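PDB 6NKO: ForH, which probably acts as a PurH-related, IMP cyclohydrolase-like enzyme in the biosynthesis of formycin A, a pyrazolopyrimidine nucleoside. Local coordinates for residues Met21-Lys30 with Trp45-Leu56; Leu114-Leu122 with Lys137-Leu146. All blocks are in the same frame, centred on the assembly; numbering follows the deposited sequence.

Contact 1. Residues Met21-Lys30 with Trp45-Leu56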
ATOM      1  N   MET A  21     -11.385  -4.318 -11.170  1.00 64.03           N
ATOM      2  CA  MET A  21     -10.724  -3.988  -9.905  1.00 31.88           C
ATOM      3  C   MET A  21      -9.242  -4.362  -9.831  1.00 55.66           C
ATOM      4  O   MET A  21      -8.750  -5.271 -10.508  1.00 42.25           O
ATOM      5  CB  MET A  21     -11.437  -4.627  -8.712  1.00 40.97           C
ATOM      6  CG  MET A  21     -12.609  -3.809  -8.238  1.00 62.64           C
ATOM      7  SD  MET A  21     -14.130  -4.373  -8.998  1.00 65.74           S
ATOM      8  CE  MET A  21     -14.834  -2.800  -9.479  1.00 67.19           C
ATOM      9  N   LEU A  22      -8.551  -3.661  -8.919  1.00 41.36           N
ATOM     10  CA  LEU A  22      -7.097  -3.719  -8.761  1.00 36.01           C
ATOM     11  C   LEU A  22      -6.680  -3.336  -7.341  1.00 37.06           C
ATOM     12  O   LEU A  22      -7.087  -2.285  -6.837  1.00 40.67           O
ATOM     13  CB  LEU A  22      -6.415  -2.798  -9.777  1.00 43.64           C
ATOM     14  CG  LEU A  22      -4.905  -2.573  -9.676  1.00 43.55           C
ATOM     15  CD1 LEU A  22      -4.163  -3.896  -9.703  1.00 41.82           C
ATOM     16  CD2 LEU A  22      -4.410  -1.676 -10.805  1.00 41.02           C
ATOM     17  N   ALA A  23      -5.839  -4.171  -6.723  1.00 33.17           N
ATOM     18  CA  ALA A  23      -5.247  -3.925  -5.411  1.00 28.95           C
ATOM     19  C   ALA A  23      -3.728  -3.905  -5.517  1.00 36.88           C
ATOM     20  O   ALA A  23      -3.150  -4.632  -6.329  1.00 29.62           O
ATOM     21  CB  ALA A  23      -5.662  -4.992  -4.398  1.00 25.96           C
ATOM     22  N   VAL A  24      -3.083  -3.085  -4.684  1.00 34.26           N
ATOM     23  CA  VAL A  24      -1.626  -3.001  -4.609  1.00 30.23           C
ATOM     24  C   VAL A  24      -1.202  -3.419  -3.207  1.00 32.83           C
ATOM     25  O   VAL A  24      -1.590  -2.782  -2.220  1.00 33.22           O
ATOM     26  CB  VAL A  24      -1.111  -1.591  -4.940  1.00 32.48           C
ATOM     27  CG1 VAL A  24       0.412  -1.533  -4.824  1.00 33.99           C
ATOM     28  CG2 VAL A  24      -1.556  -1.174  -6.333  1.00 33.52           C
ATOM     29  N   LEU A  25      -0.397  -4.476  -3.120  1.00 41.42           N
ATOM     30  CA  LEU A  25       0.047  -5.041  -1.848  1.00 41.32           C
ATOM     31  C   LEU A  25       1.529  -4.724  -1.671  1.00 35.50           C
ATOM     32  O   LEU A  25       2.381  -5.332  -2.327  1.00 45.73           O
ATOM     33  CB  LEU A  25      -0.201  -6.549  -1.806  1.00 26.50           C
ATOM     34  CG  LEU A  25      -1.525  -7.067  -1.235  1.00 44.77           C
ATOM     35  CD1 LEU A  25      -2.711  -6.206  -1.644  1.00 34.93           C
ATOM     36  CD2 LEU A  25      -1.747  -8.513  -1.653  1.00 30.03           C
ATOM     37  N   ALA A  26       1.835  -3.775  -0.782  1.00 36.89           N
ATOM     38  CA  ALA A  26       3.210  -3.340  -0.521  1.00 36.00           C
ATOM     39  C   ALA A  26       3.478  -3.427   0.982  1.00 43.10           C
ATOM     40  O   ALA A  26       3.651  -2.409   1.655  1.00 38.12           O
ATOM     41  CB  ALA A  26       3.449  -1.925  -1.046  1.00 30.76           C
ATOM     42  N   VAL A  27       3.526  -4.649   1.507  1.00 38.97           N
ATOM     43  CA  VAL A  27       3.634  -4.879   2.943  1.00 40.87           C
ATOM     44  C   VAL A  27       5.001  -5.461   3.264  1.00 39.76           C
ATOM     45  O   VAL A  27       5.545  -6.270   2.502  1.00 52.74           O
ATOM     46  CB  VAL A  27       2.508  -5.799   3.460  1.00 33.26           C
ATOM     47  CG1 VAL A  27       1.151  -5.140   3.256  1.00 38.00           C
ATOM     48  CG2 VAL A  27       2.557  -7.157   2.778  1.00 37.86           C
ATOM     49  N   SER A  28       5.562  -5.031   4.394  1.00 48.26           N
ATOM     50  CA  SER A  28       6.764  -5.633   4.953  1.00 47.94           C
ATOM     51  C   SER A  28       6.422  -6.679   6.006  1.00 46.99           C
ATOM     52  O   SER A  28       7.092  -7.713   6.097  1.00 45.43           O
ATOM     53  CB  SER A  28       7.663  -4.551   5.559  1.00 54.87           C
ATOM     54  OG  SER A  28       7.983  -3.558   4.599  1.00 54.22           O
ATOM     55  N   ASP A  29       5.391  -6.413   6.806  1.00 41.20           N
ATOM     56  CA  ASP A  29       4.812  -7.401   7.707  1.00 45.41           C
ATOM     57  C   ASP A  29       3.857  -8.272   6.897  1.00 44.68           C
ATOM     58  O   ASP A  29       2.796  -7.805   6.471  1.00 41.57           O
ATOM     59  CB  ASP A  29       4.098  -6.700   8.861  1.00 34.70           C
ATOM     60  CG  ASP A  29       3.420  -7.667   9.814  1.00 36.97           C
ATOM     61  OD1 ASP A  29       3.662  -8.888   9.717  1.00 45.01           O
ATOM     62  OD2 ASP A  29       2.642  -7.199  10.671  1.00 47.53           O
ATOM     63  N   LYS A  30       4.227  -9.532   6.682  1.00 39.90           N
ATOM     64  CA  LYS A  30       3.484 -10.414   5.790  1.00 40.85           C
ATOM     65  C   LYS A  30       2.317 -11.121   6.464  1.00 48.38           C
ATOM     66  O   LYS A  30       1.659 -11.943   5.818  1.00 38.55           O
ATOM     67  CB  LYS A  30       4.422 -11.462   5.181  1.00 38.22           C
ATOM     68  CG  LYS A  30       5.804 -10.940   4.854  1.00 45.65           C
ATOM     69  CD  LYS A  30       5.867 -10.401   3.439  1.00 52.83           C
ATOM     70  CE  LYS A  30       7.003  -9.408   3.286  1.00 42.22           C
ATOM     71  NZ  LYS A  30       7.460  -9.323   1.878  1.00 63.19           N
ATOM     72  N   TRP A  45     -10.551  -9.773  -8.594  1.00 46.21           N
ATOM     73  CA  TRP A  45      -9.665  -8.621  -8.521  1.00 42.57           C
ATOM     74  C   TRP A  45      -8.330  -8.927  -9.188  1.00 41.11           C
ATOM     75  O   TRP A  45      -7.907 -10.082  -9.292  1.00 47.60           O
ATOM     76  CB  TRP A  45      -9.418  -8.222  -7.065  1.00 38.75           C
ATOM     77  CG  TRP A  45     -10.529  -7.459  -6.417  1.00 37.31           C
ATOM     78  CD1 TRP A  45     -11.853  -7.788  -6.399  1.00 41.67           C
ATOM     79  CD2 TRP A  45     -10.406  -6.243  -5.670  1.00 36.55           C
ATOM     80  NE1 TRP A  45     -12.563  -6.848  -5.692  1.00 41.73           N
ATOM     81  CE2 TRP A  45     -11.698  -5.888  -5.236  1.00 36.13           C
ATOM     82  CE3 TRP A  45      -9.330  -5.416  -5.331  1.00 44.51           C
ATOM     83  CZ2 TRP A  45     -11.943  -4.741  -4.482  1.00 47.87           C
ATOM     84  CZ3 TRP A  45      -9.575  -4.279  -4.580  1.00 39.10           C
ATOM     85  CH2 TRP A  45     -10.871  -3.953  -4.164  1.00 45.12           C
ATOM     86  N   ARG A  46      -7.665  -7.875  -9.647  1.00 44.39           N
ATOM     87  CA  ARG A  46      -6.261  -7.961 -10.009  1.00 38.47           C
ATOM     88  C   ARG A  46      -5.438  -7.563  -8.793  1.00 53.60           C
ATOM     89  O   ARG A  46      -5.718  -6.545  -8.154  1.00 45.01           O
ATOM     90  CB  ARG A  46      -5.942  -7.059 -11.200  1.00 42.54           C
ATOM     91  CG  ARG A  46      -6.419  -7.617 -12.531  1.00 47.95           C
ATOM     92  CD  ARG A  46      -6.071  -6.681 -13.670  1.00 37.71           C
ATOM     93  NE  ARG A  46      -4.739  -6.104 -13.514  1.00 55.65           N
ATOM     94  CZ  ARG A  46      -4.437  -4.839 -13.779  1.00 58.75           C
ATOM     95  NH1 ARG A  46      -5.377  -4.008 -14.213  1.00 59.20           N
ATOM     96  NH2 ARG A  46      -3.196  -4.400 -13.612  1.00 52.41           N
ATOM     97  N   VAL A  47      -4.446  -8.380  -8.458  1.00 51.24           N
ATOM     98  CA  VAL A  47      -3.633  -8.180  -7.268  1.00 44.67           C
ATOM     99  C   VAL A  47      -2.191  -7.986  -7.711  1.00 50.66           C
ATOM    100  O   VAL A  47      -1.601  -8.880  -8.332  1.00 50.53           O
ATOM    101  CB  VAL A  47      -3.761  -9.353  -6.285  1.00 51.76           C
ATOM    102  CG1 VAL A  47      -2.815  -9.169  -5.106  1.00 36.79           C
ATOM    103  CG2 VAL A  47      -5.202  -9.480  -5.808  1.00 34.02           C
ATOM    104  N   ALA A  48      -1.633  -6.820  -7.402  1.00 46.27           N
ATOM    105  CA  ALA A  48      -0.259  -6.481  -7.740  1.00 39.68           C
ATOM    106  C   ALA A  48       0.515  -6.193  -6.461  1.00 35.77           C
ATOM    107  O   ALA A  48      -0.024  -5.605  -5.519  1.00 42.50           O
ATOM    108  CB  ALA A  48      -0.204  -5.276  -8.681  1.00 40.95           C
ATOM    109  N   ALA A  49       1.779  -6.607  -6.431  1.00 42.16           N
ATOM    110  CA  ALA A  49       2.563  -6.581  -5.206  1.00 36.02           C
ATOM    111  C   ALA A  49       3.962  -6.044  -5.466  1.00 44.62           C
ATOM    112  O   ALA A  49       4.491  -6.142  -6.577  1.00 40.76           O
ATOM    113  CB  ALA A  49       2.661  -7.978  -4.583  1.00 44.20           C
ATOM    114  N   THR A  50       4.556  -5.474  -4.420  1.00 42.96           N
ATOM    115  CA  THR A  50       5.955  -5.083  -4.458  1.00 37.91           C
ATOM    116  C   THR A  50       6.843  -6.317  -4.313  1.00 42.60           C
ATOM    117  O   THR A  50       6.370  -7.455  -4.280  1.00 41.70           O
ATOM    118  CB  THR A  50       6.264  -4.060  -3.368  1.00 36.61           C
ATOM    119  OG1 THR A  50       5.726  -4.508  -2.118  1.00 45.69           O
ATOM    120  CG2 THR A  50       5.678  -2.703  -3.722  1.00 33.33           C
ATOM    121  N   GLU A  51       8.150  -6.076  -4.181  1.00 49.99           N
ATOM    122  CA  GLU A  51       9.133  -7.137  -4.377  1.00 60.37           C
ATOM    123  C   GLU A  51       8.961  -8.270  -3.367  1.00 54.50           C
ATOM    124  O   GLU A  51       8.913  -9.446  -3.745  1.00 57.66           O
ATOM    125  CB  GLU A  51      10.548  -6.541  -4.329  1.00 57.16           C
ATOM    126  CG  GLU A  51      11.015  -6.035  -2.966  1.00 85.08           C
ATOM    127  CD  GLU A  51      10.507  -4.637  -2.636  1.00 81.36           C
ATOM    128  OE1 GLU A  51       9.983  -3.949  -3.539  1.00 53.81           O
ATOM    129  OE2 GLU A  51      10.620  -4.231  -1.462  1.00 57.28           O
ATOM    130  N   GLY A  52       8.837  -7.938  -2.081  1.00 52.61           N
ATOM    131  CA  GLY A  52       8.784  -8.979  -1.065  1.00 60.33           C
ATOM    132  C   GLY A  52       7.508  -9.795  -1.131  1.00 56.95           C
ATOM    133  O   GLY A  52       7.542 -11.028  -1.165  1.00 61.17           O
ATOM    134  N   THR A  53       6.361  -9.114  -1.148  1.00 47.00           N
ATOM    135  CA  THR A  53       5.077  -9.804  -1.190  1.00 44.33           C
ATOM    136  C   THR A  53       4.928 -10.646  -2.450  1.00 52.28           C
ATOM    137  O   THR A  53       4.289 -11.703  -2.417  1.00 42.82           O
ATOM    138  CB  THR A  53       3.935  -8.789  -1.102  1.00 41.76           C
ATOM    139  OG1 THR A  53       4.287  -7.751  -0.177  1.00 68.80           O
ATOM    140  CG2 THR A  53       2.663  -9.460  -0.634  1.00 48.16           C
ATOM    141  N   TYR A  54       5.517 -10.200  -3.563  1.00 46.05           N
ATOM    142  CA  TYR A  54       5.323 -10.886  -4.838  1.00 47.79           C
ATOM    143  C   TYR A  54       5.917 -12.288  -4.809  1.00 33.50           C
ATOM    144  O   TYR A  54       5.242 -13.264  -5.157  1.00 43.60           O
ATOM    145  CB  TYR A  54       5.937 -10.065  -5.973  1.00 51.99           C
ATOM    146  CG  TYR A  54       5.887 -10.741  -7.326  1.00 53.47           C
ATOM    147  CD1 TYR A  54       4.719 -10.751  -8.076  1.00 50.41           C
ATOM    148  CD2 TYR A  54       7.010 -11.366  -7.856  1.00 50.88           C
ATOM    149  CE1 TYR A  54       4.668 -11.367  -9.315  1.00 55.80           C
ATOM    150  CE2 TYR A  54       6.967 -11.984  -9.092  1.00 49.51           C
ATOM    151  CZ  TYR A  54       5.793 -11.982  -9.816  1.00 49.52           C
ATOM    152  OH  TYR A  54       5.743 -12.595 -11.048  1.00 60.80           O
ATOM    153  N   ARG A  55       7.181 -12.408  -4.396  1.00 40.55           N
ATOM    154  CA  ARG A  55       7.844 -13.707  -4.412  1.00 49.77           C
ATOM    155  C   ARG A  55       7.159 -14.688  -3.471  1.00 49.54           C
ATOM    156  O   ARG A  55       7.058 -15.883  -3.772  1.00 49.44           O
ATOM    157  CB  ARG A  55       9.321 -13.550  -4.043  1.00 54.83           C
ATOM    158  CG  ARG A  55      10.150 -14.811  -4.249  1.00 57.80           C
ATOM    159  CD  ARG A  55      10.504 -15.015  -5.716  1.00 61.51           C
ATOM    160  NE  ARG A  55       9.472 -15.764  -6.429  1.00 62.80           N
ATOM    161  CZ  ARG A  55       9.238 -15.658  -7.733  1.00 66.74           C
ATOM    162  NH1 ARG A  55       9.966 -14.835  -8.476  1.00 55.26           N
ATOM    163  NH2 ARG A  55       8.276 -16.377  -8.296  1.00 62.73           N
ATOM    164  N   LEU A  56       6.671 -14.198  -2.331  1.00 49.73           N
ATOM    165  CA  LEU A  56       5.981 -15.070  -1.387  1.00 39.93           C
ATOM    166  C   LEU A  56       4.657 -15.564  -1.956  1.00 51.06           C
ATOM    167  O   LEU A  56       4.328 -16.750  -1.837  1.00 47.15           O
ATOM    168  CB  LEU A  56       5.759 -14.336  -0.067  1.00 46.17           C
ATOM    169  CG  LEU A  56       4.882 -15.048   0.962  1.00 41.95           C
ATOM    170  CD1 LEU A  56       5.710 -16.033   1.771  1.00 41.61           C
ATOM    171  CD2 LEU A  56       4.199 -14.039   1.869  1.00 45.55           C
TER
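Met21 lays its CB over one face of the Trp45 indole, 3.6 Å from the centroid of the five-membered ring and only 10° off its normal, a CH-pi contact. Its chain, bent at chi2 and chi3, carries SD obliquely past the same ring, a longer Met-aromatic contact. Ala23 CB meets the edge of this indole, 3.8 Å from Trp45 CE3. From there four backbone bonds run between the strands: Arg46 N to Met21 O (2.9 Å), Ala23 N to Arg46 O, Ala48 N to Ala23 O, and Leu25 N to Ala48 O (2.7 Å). The axes of strands 22-26 and 46-49 approach to 4.5 Å and make 24°, as parallel pairing requires. Leu25 O then receives Thr50 N at 3.0 Å and, weakly, Thr50 OG1. That hydroxyl is set between the backbone N and carbonyl carbon of its own residue (chi1 48°), while Thr50 CG2 packs on Ala26 CB at 3.6 Å. On the face shared by Leu25 and Val47, Leu25 CD2 lies 3.7 Å from Val47 CG1, and helix 33-42 covers both through Ala37 and Leu41. On the other face Leu22 CD1 sits over the Arg46 guanidinium, near its rim, and Arg46 NE makes a salt bridge to Glu65 of edge strand 65-66. Trp45 NE1 donates a hydrogen bond to Gly177 O, which helps to fix the indole. Parallel strands 22-26 and 46-49, joined through helix 33-42, form a beta-alpha-beta crossover, consistent with the Rossmann-like fold of an MGS-like domain.

Contact 2. Residues Leu114-Leu122 with Lys137-Leu146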
ATOM      1  N   LEU A 114      -7.546  -0.551  -3.819  1.00 34.30           N
ATOM      2  CA  LEU A 114      -7.096  -0.957  -2.495  1.00 42.18           C
ATOM      3  C   LEU A 114      -5.584  -0.833  -2.413  1.00 34.88           C
ATOM      4  O   LEU A 114      -4.871  -1.282  -3.315  1.00 31.89           O
ATOM      5  CB  LEU A 114      -7.528  -2.394  -2.183  1.00 37.33           C
ATOM      6  CG  LEU A 114      -7.304  -2.892  -0.753  1.00 41.31           C
ATOM      7  CD1 LEU A 114      -8.511  -3.685  -0.268  1.00 34.03           C
ATOM      8  CD2 LEU A 114      -6.031  -3.728  -0.657  1.00 31.39           C
ATOM      9  N   VAL A 115      -5.106  -0.233  -1.326  1.00 36.54           N
ATOM     10  CA  VAL A 115      -3.682  -0.098  -1.051  1.00 30.73           C
ATOM     11  C   VAL A 115      -3.399  -0.753   0.293  1.00 32.65           C
ATOM     12  O   VAL A 115      -4.089  -0.477   1.281  1.00 37.36           O
ATOM     13  CB  VAL A 115      -3.237   1.376  -1.047  1.00 39.67           C
ATOM     14  CG1 VAL A 115      -1.809   1.501  -0.526  1.00 26.82           C
ATOM     15  CG2 VAL A 115      -3.356   1.965  -2.441  1.00 38.77           C
ATOM     16  N   CYS A 116      -2.388  -1.616   0.323  1.00 37.74           N
ATOM     17  CA  CYS A 116      -1.944  -2.296   1.534  1.00 30.59           C
ATOM     18  C   CYS A 116      -0.464  -1.998   1.733  1.00 33.31           C
ATOM     19  O   CYS A 116       0.356  -2.340   0.875  1.00 39.07           O
ATOM     20  CB  CYS A 116      -2.182  -3.801   1.425  1.00 39.34           C
ATOM     21  SG  CYS A 116      -2.583  -4.600   2.977  1.00 51.26           S
ATOM     22  N   ASN A 117      -0.121  -1.364   2.854  1.00 30.40           N
ATOM     23  CA  ASN A 117       1.249  -0.913   3.081  1.00 44.28           C
ATOM     24  C   ASN A 117       1.650  -1.119   4.537  1.00 45.30           C
ATOM     25  O   ASN A 117       0.973  -0.628   5.446  1.00 33.73           O
ATOM     26  CB  ASN A 117       1.408   0.560   2.684  1.00 33.20           C
ATOM     27  CG  ASN A 117       2.832   1.058   2.843  1.00 41.13           C
ATOM     28  OD1 ASN A 117       3.070   2.099   3.454  1.00 43.54           O
ATOM     29  ND2 ASN A 117       3.786   0.315   2.298  1.00 34.73           N
ATOM     30  N   ASN A 118       2.762  -1.832   4.741  1.00 46.54           N
ATOM     31  CA  ASN A 118       3.293  -2.175   6.056  1.00 63.04           C
ATOM     32  C   ASN A 118       4.751  -1.748   6.140  1.00 33.41           C
ATOM     33  O   ASN A 118       5.423  -1.572   5.121  1.00 46.11           O
ATOM     34  CB  ASN A 118       3.207  -3.686   6.330  1.00 51.71           C
ATOM     35  CG  ASN A 118       1.860  -4.107   6.847  1.00 42.17           C
ATOM     36  OD1 ASN A 118       1.487  -5.276   6.761  1.00 72.43           O
ATOM     37  ND2 ASN A 118       1.117  -3.156   7.395  1.00 67.68           N
ATOM     38  N   TYR A 119       5.254  -1.622   7.367  1.00 30.83           N
ATOM     39  CA  TYR A 119       6.636  -1.223   7.599  1.00 50.31           C
ATOM     40  C   TYR A 119       7.406  -2.289   8.369  1.00 45.71           C
ATOM     41  O   TYR A 119       6.847  -3.016   9.195  1.00 43.81           O
ATOM     42  CB  TYR A 119       6.705   0.097   8.358  1.00 39.47           C
ATOM     43  CG  TYR A 119       5.731   1.107   7.827  1.00 54.47           C
ATOM     44  CD1 TYR A 119       5.698   1.412   6.474  1.00 49.96           C
ATOM     45  CD2 TYR A 119       4.836   1.744   8.668  1.00 36.22           C
ATOM     46  CE1 TYR A 119       4.806   2.325   5.977  1.00 60.27           C
ATOM     47  CE2 TYR A 119       3.938   2.663   8.181  1.00 48.77           C
ATOM     48  CZ  TYR A 119       3.927   2.952   6.832  1.00 64.13           C
ATOM     49  OH  TYR A 119       3.035   3.872   6.333  1.00 65.42           O
ATOM     50  N   TYR A 120       8.706  -2.360   8.084  1.00 39.14           N
ATOM     51  CA  TYR A 120       9.598  -3.251   8.808  1.00 36.80           C
ATOM     52  C   TYR A 120       9.748  -2.796  10.257  1.00 46.74           C
ATOM     53  O   TYR A 120       9.481  -1.643  10.608  1.00 54.30           O
ATOM     54  CB  TYR A 120      10.969  -3.295   8.135  1.00 42.42           C
ATOM     55  CG  TYR A 120      10.992  -4.061   6.835  1.00 65.82           C
ATOM     56  CD1 TYR A 120      10.812  -5.437   6.816  1.00 63.51           C
ATOM     57  CD2 TYR A 120      11.191  -3.408   5.624  1.00 56.76           C
ATOM     58  CE1 TYR A 120      10.831  -6.144   5.629  1.00 66.39           C
ATOM     59  CE2 TYR A 120      11.211  -4.106   4.433  1.00 63.87           C
ATOM     60  CZ  TYR A 120      11.030  -5.474   4.441  1.00 66.29           C
ATOM     61  OH  TYR A 120      11.049  -6.179   3.259  1.00 60.59           O
ATOM     62  N   LEU A 121      10.188  -3.725  11.102  1.00 44.19           N
ATOM     63  CA  LEU A 121      10.416  -3.416  12.507  1.00 40.06           C
ATOM     64  C   LEU A 121      11.634  -2.514  12.656  1.00 43.02           C
ATOM     65  O   LEU A 121      12.685  -2.769  12.060  1.00 49.27           O
ATOM     66  CB  LEU A 121      10.613  -4.701  13.307  1.00 40.33           C
ATOM     67  CG  LEU A 121       9.400  -5.622  13.445  1.00 40.56           C
ATOM     68  CD1 LEU A 121       9.816  -6.950  14.056  1.00 56.71           C
ATOM     69  CD2 LEU A 121       8.309  -4.963  14.276  1.00 39.88           C
ATOM     70  N   LEU A 122      11.495  -1.459  13.458  1.00 44.02           N
ATOM     71  CA  LEU A 122      12.647  -0.591  13.628  1.00 48.81           C
ATOM     72  C   LEU A 122      13.340  -0.865  14.958  1.00 40.30           C
ATOM     73  O   LEU A 122      12.690  -1.229  15.943  1.00 46.96           O
ATOM     74  CB  LEU A 122      12.232   0.883  13.569  1.00 48.58           C
ATOM     75  CG  LEU A 122      11.602   1.357  12.259  1.00 53.66           C
ATOM     76  CD1 LEU A 122      10.640   2.499  12.532  1.00 51.12           C
ATOM     77  CD2 LEU A 122      12.669   1.770  11.254  1.00 42.98           C
ATOM     78  N   LYS A 137      15.605   0.455   5.697  1.00 35.43           N
ATOM     79  CA  LYS A 137      14.296  -0.132   5.944  1.00 44.63           C
ATOM     80  C   LYS A 137      13.174   0.898   5.883  1.00 51.55           C
ATOM     81  O   LYS A 137      12.002   0.508   5.856  1.00 41.35           O
ATOM     82  CB  LYS A 137      14.284  -0.830   7.306  1.00 51.80           C
ATOM     83  CG  LYS A 137      15.249  -2.002   7.416  1.00 52.91           C
ATOM     84  CD  LYS A 137      14.609  -3.178   8.137  1.00 75.41           C
ATOM     85  CE  LYS A 137      15.185  -3.350   9.533  1.00 75.89           C
ATOM     86  NZ  LYS A 137      16.663  -3.514   9.500  1.00 66.13           N
ATOM     87  N   VAL A 138      13.505   2.189   5.855  1.00 45.85           N
ATOM     88  CA  VAL A 138      12.488   3.234   5.804  1.00 47.30           C
ATOM     89  C   VAL A 138      11.835   3.244   4.429  1.00 45.90           C
ATOM     90  O   VAL A 138      12.514   3.304   3.395  1.00 39.46           O
ATOM     91  CB  VAL A 138      13.102   4.601   6.138  1.00 44.58           C
ATOM     92  CG1 VAL A 138      12.089   5.715   5.901  1.00 38.30           C
ATOM     93  CG2 VAL A 138      13.606   4.621   7.573  1.00 46.18           C
ATOM     94  N   ASP A 139      10.505   3.194   4.415  1.00 40.47           N
ATOM     95  CA  ASP A 139       9.729   3.183   3.183  1.00 44.65           C
ATOM     96  C   ASP A 139       9.383   4.613   2.781  1.00 40.59           C
ATOM     97  O   ASP A 139       8.941   5.409   3.615  1.00 44.90           O
ATOM     98  CB  ASP A 139       8.455   2.357   3.372  1.00 41.46           C
ATOM     99  CG  ASP A 139       7.829   1.925   2.057  1.00 50.63           C
ATOM    100  OD1 ASP A 139       8.197   2.480   0.999  1.00 44.69           O
ATOM    101  OD2 ASP A 139       6.961   1.026   2.086  1.00 55.71           O
ATOM    102  N   VAL A 140       9.586   4.931   1.507  1.00 35.30           N
ATOM    103  CA  VAL A 140       9.256   6.239   0.953  1.00 33.22           C
ATOM    104  C   VAL A 140       8.029   6.165   0.052  1.00 39.57           C
ATOM    105  O   VAL A 140       7.059   6.899   0.249  1.00 44.81           O
ATOM    106  CB  VAL A 140      10.461   6.841   0.197  1.00 32.73           C
ATOM    107  CG1 VAL A 140      10.050   8.120  -0.511  1.00 26.96           C
ATOM    108  CG2 VAL A 140      11.605   7.103   1.156  1.00 41.41           C
ATOM    109  N   GLY A 141       8.054   5.278  -0.944  1.00 32.92           N
ATOM    110  CA  GLY A 141       6.927   5.169  -1.852  1.00 34.98           C
ATOM    111  C   GLY A 141       5.711   4.519  -1.225  1.00 46.70           C
ATOM    112  O   GLY A 141       4.578   4.800  -1.630  1.00 40.50           O
ATOM    113  N   GLY A 142       5.921   3.652  -0.236  1.00 35.36           N
ATOM    114  CA  GLY A 142       4.840   2.972   0.437  1.00 32.02           C
ATOM    115  C   GLY A 142       3.869   3.920   1.112  1.00 40.27           C
ATOM    116  O   GLY A 142       2.684   3.978   0.765  1.00 35.11           O
ATOM    117  N   PRO A 143       4.351   4.674   2.106  1.00 39.54           N
ATOM    118  CA  PRO A 143       3.474   5.661   2.758  1.00 42.21           C
ATOM    119  C   PRO A 143       2.898   6.688   1.799  1.00 34.97           C
ATOM    120  O   PRO A 143       1.820   7.227   2.070  1.00 36.35           O
ATOM    121  CB  PRO A 143       4.384   6.319   3.808  1.00 41.70           C
ATOM    122  CG  PRO A 143       5.752   5.753   3.601  1.00 48.03           C
ATOM    123  CD  PRO A 143       5.607   4.479   2.844  1.00 43.85           C
ATOM    124  N   ALA A 144       3.578   6.982   0.688  1.00 37.16           N
ATOM    125  CA  ALA A 144       2.973   7.855  -0.315  1.00 35.16           C
ATOM    126  C   ALA A 144       1.701   7.233  -0.880  1.00 40.64           C
ATOM    127  O   ALA A 144       0.698   7.928  -1.080  1.00 39.85           O
ATOM    128  CB  ALA A 144       3.973   8.157  -1.432  1.00 30.53           C
ATOM    129  N   MET A 145       1.719   5.919  -1.130  1.00 29.62           N
ATOM    130  CA  MET A 145       0.513   5.239  -1.593  1.00 31.26           C
ATOM    131  C   MET A 145      -0.540   5.170  -0.495  1.00 35.51           C
ATOM    132  O   MET A 145      -1.734   5.341  -0.763  1.00 41.60           O
ATOM    133  CB  MET A 145       0.853   3.831  -2.086  1.00 35.09           C
ATOM    134  CG  MET A 145       1.770   3.772  -3.300  1.00 44.14           C
ATOM    135  SD  MET A 145       1.770   2.131  -4.062  1.00 40.71           S
ATOM    136  CE  MET A 145       2.784   1.224  -2.895  1.00 31.37           C
ATOM    137  N   LEU A 146      -0.119   4.917   0.749  1.00 48.24           N
ATOM    138  CA  LEU A 146      -1.081   4.731   1.833  1.00 40.01           C
ATOM    139  C   LEU A 146      -1.705   6.054   2.261  1.00 39.59           C
ATOM    140  O   LEU A 146      -2.921   6.133   2.471  1.00 36.33           O
ATOM    141  CB  LEU A 146      -0.407   4.045   3.020  1.00 27.79           C
ATOM    142  CG  LEU A 146      -1.273   3.912   4.273  1.00 38.25           C
ATOM    143  CD1 LEU A 146      -2.370   2.885   4.045  1.00 38.22           C
ATOM    144  CD2 LEU A 146      -0.428   3.539   5.482  1.00 33.35           C
TER
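Asn117 ND2 is gripped by two acceptors: Asp139 OD2 and, from the neighbouring strand, Ala26 O. The bond from Asn117 ND2 to Asp139 OD2 is 3.3 Å long and nearly straight. It lies in the amide plane but meets the carboxylate on its syn side, 33° out of plane. With CG anti to the backbone N (chi1 -177°), the Asn117 side chain extends toward the helix start, and its OD1 comes 3.1 Å from Gly142 C, beside the peptide that leads into Pro143. Asp139 OD1 meanwhile accepts Gly142 N at 2.8 Å, from above the carboxylate plane, so one carboxylate both caps the first helical turn and holds the asparagine amide. The chain turns back here within the beta-alpha-beta unit of strand 114-117, helix 141-151 and strand 157-159; the axes of 114-117 and 141-146 make 142° and approach to 8.0 Å. Further down the helix, Val115 CG1 packs at about a right angle against Met145 CB (3.9 Å), with helix 86-93 bordering both residues through Ile92. Asn117 CB rests against Leu146 CB. Tyr119 lies obliquely against Pro143 and Leu146, its OH 3.6 Å from Leu146 CD2 and its CE1 3.9 Å from Pro143 CD; Ser198 hydrogen-bonds this hydroxyl and Tyr201 stacks on the ring, both from helix 184-212. The Lys137 side chain crosses that of Tyr120 at about a right angle, its CD 3.6 Å from Tyr120 CB.

How the contacts relate
From the N terminus, contact 1 comes first: after strand 22-26 the chain leaves the sheet, runs through helix 33-42 and re-enters as strand 46-49, closing the loop; 14 residues separate the two segments. The chain then builds the edge strand 65-66 and helices 86-93 and 98-107 before contact 2 opens at strand 114-117. Its 14 intervening residues hold neither helix nor strand. The contacts are therefore in series, but strands 22-26 and 114-117 are neighbours, with Ala26 N probably hydrogen-bonded to Cys116 O at 2.6 Å. Cys116 packs on Leu25, on the face that helix 33-42 covers, and points away from helix 141-146; the two crossover helices thus lie on opposite faces of one parallel sheet.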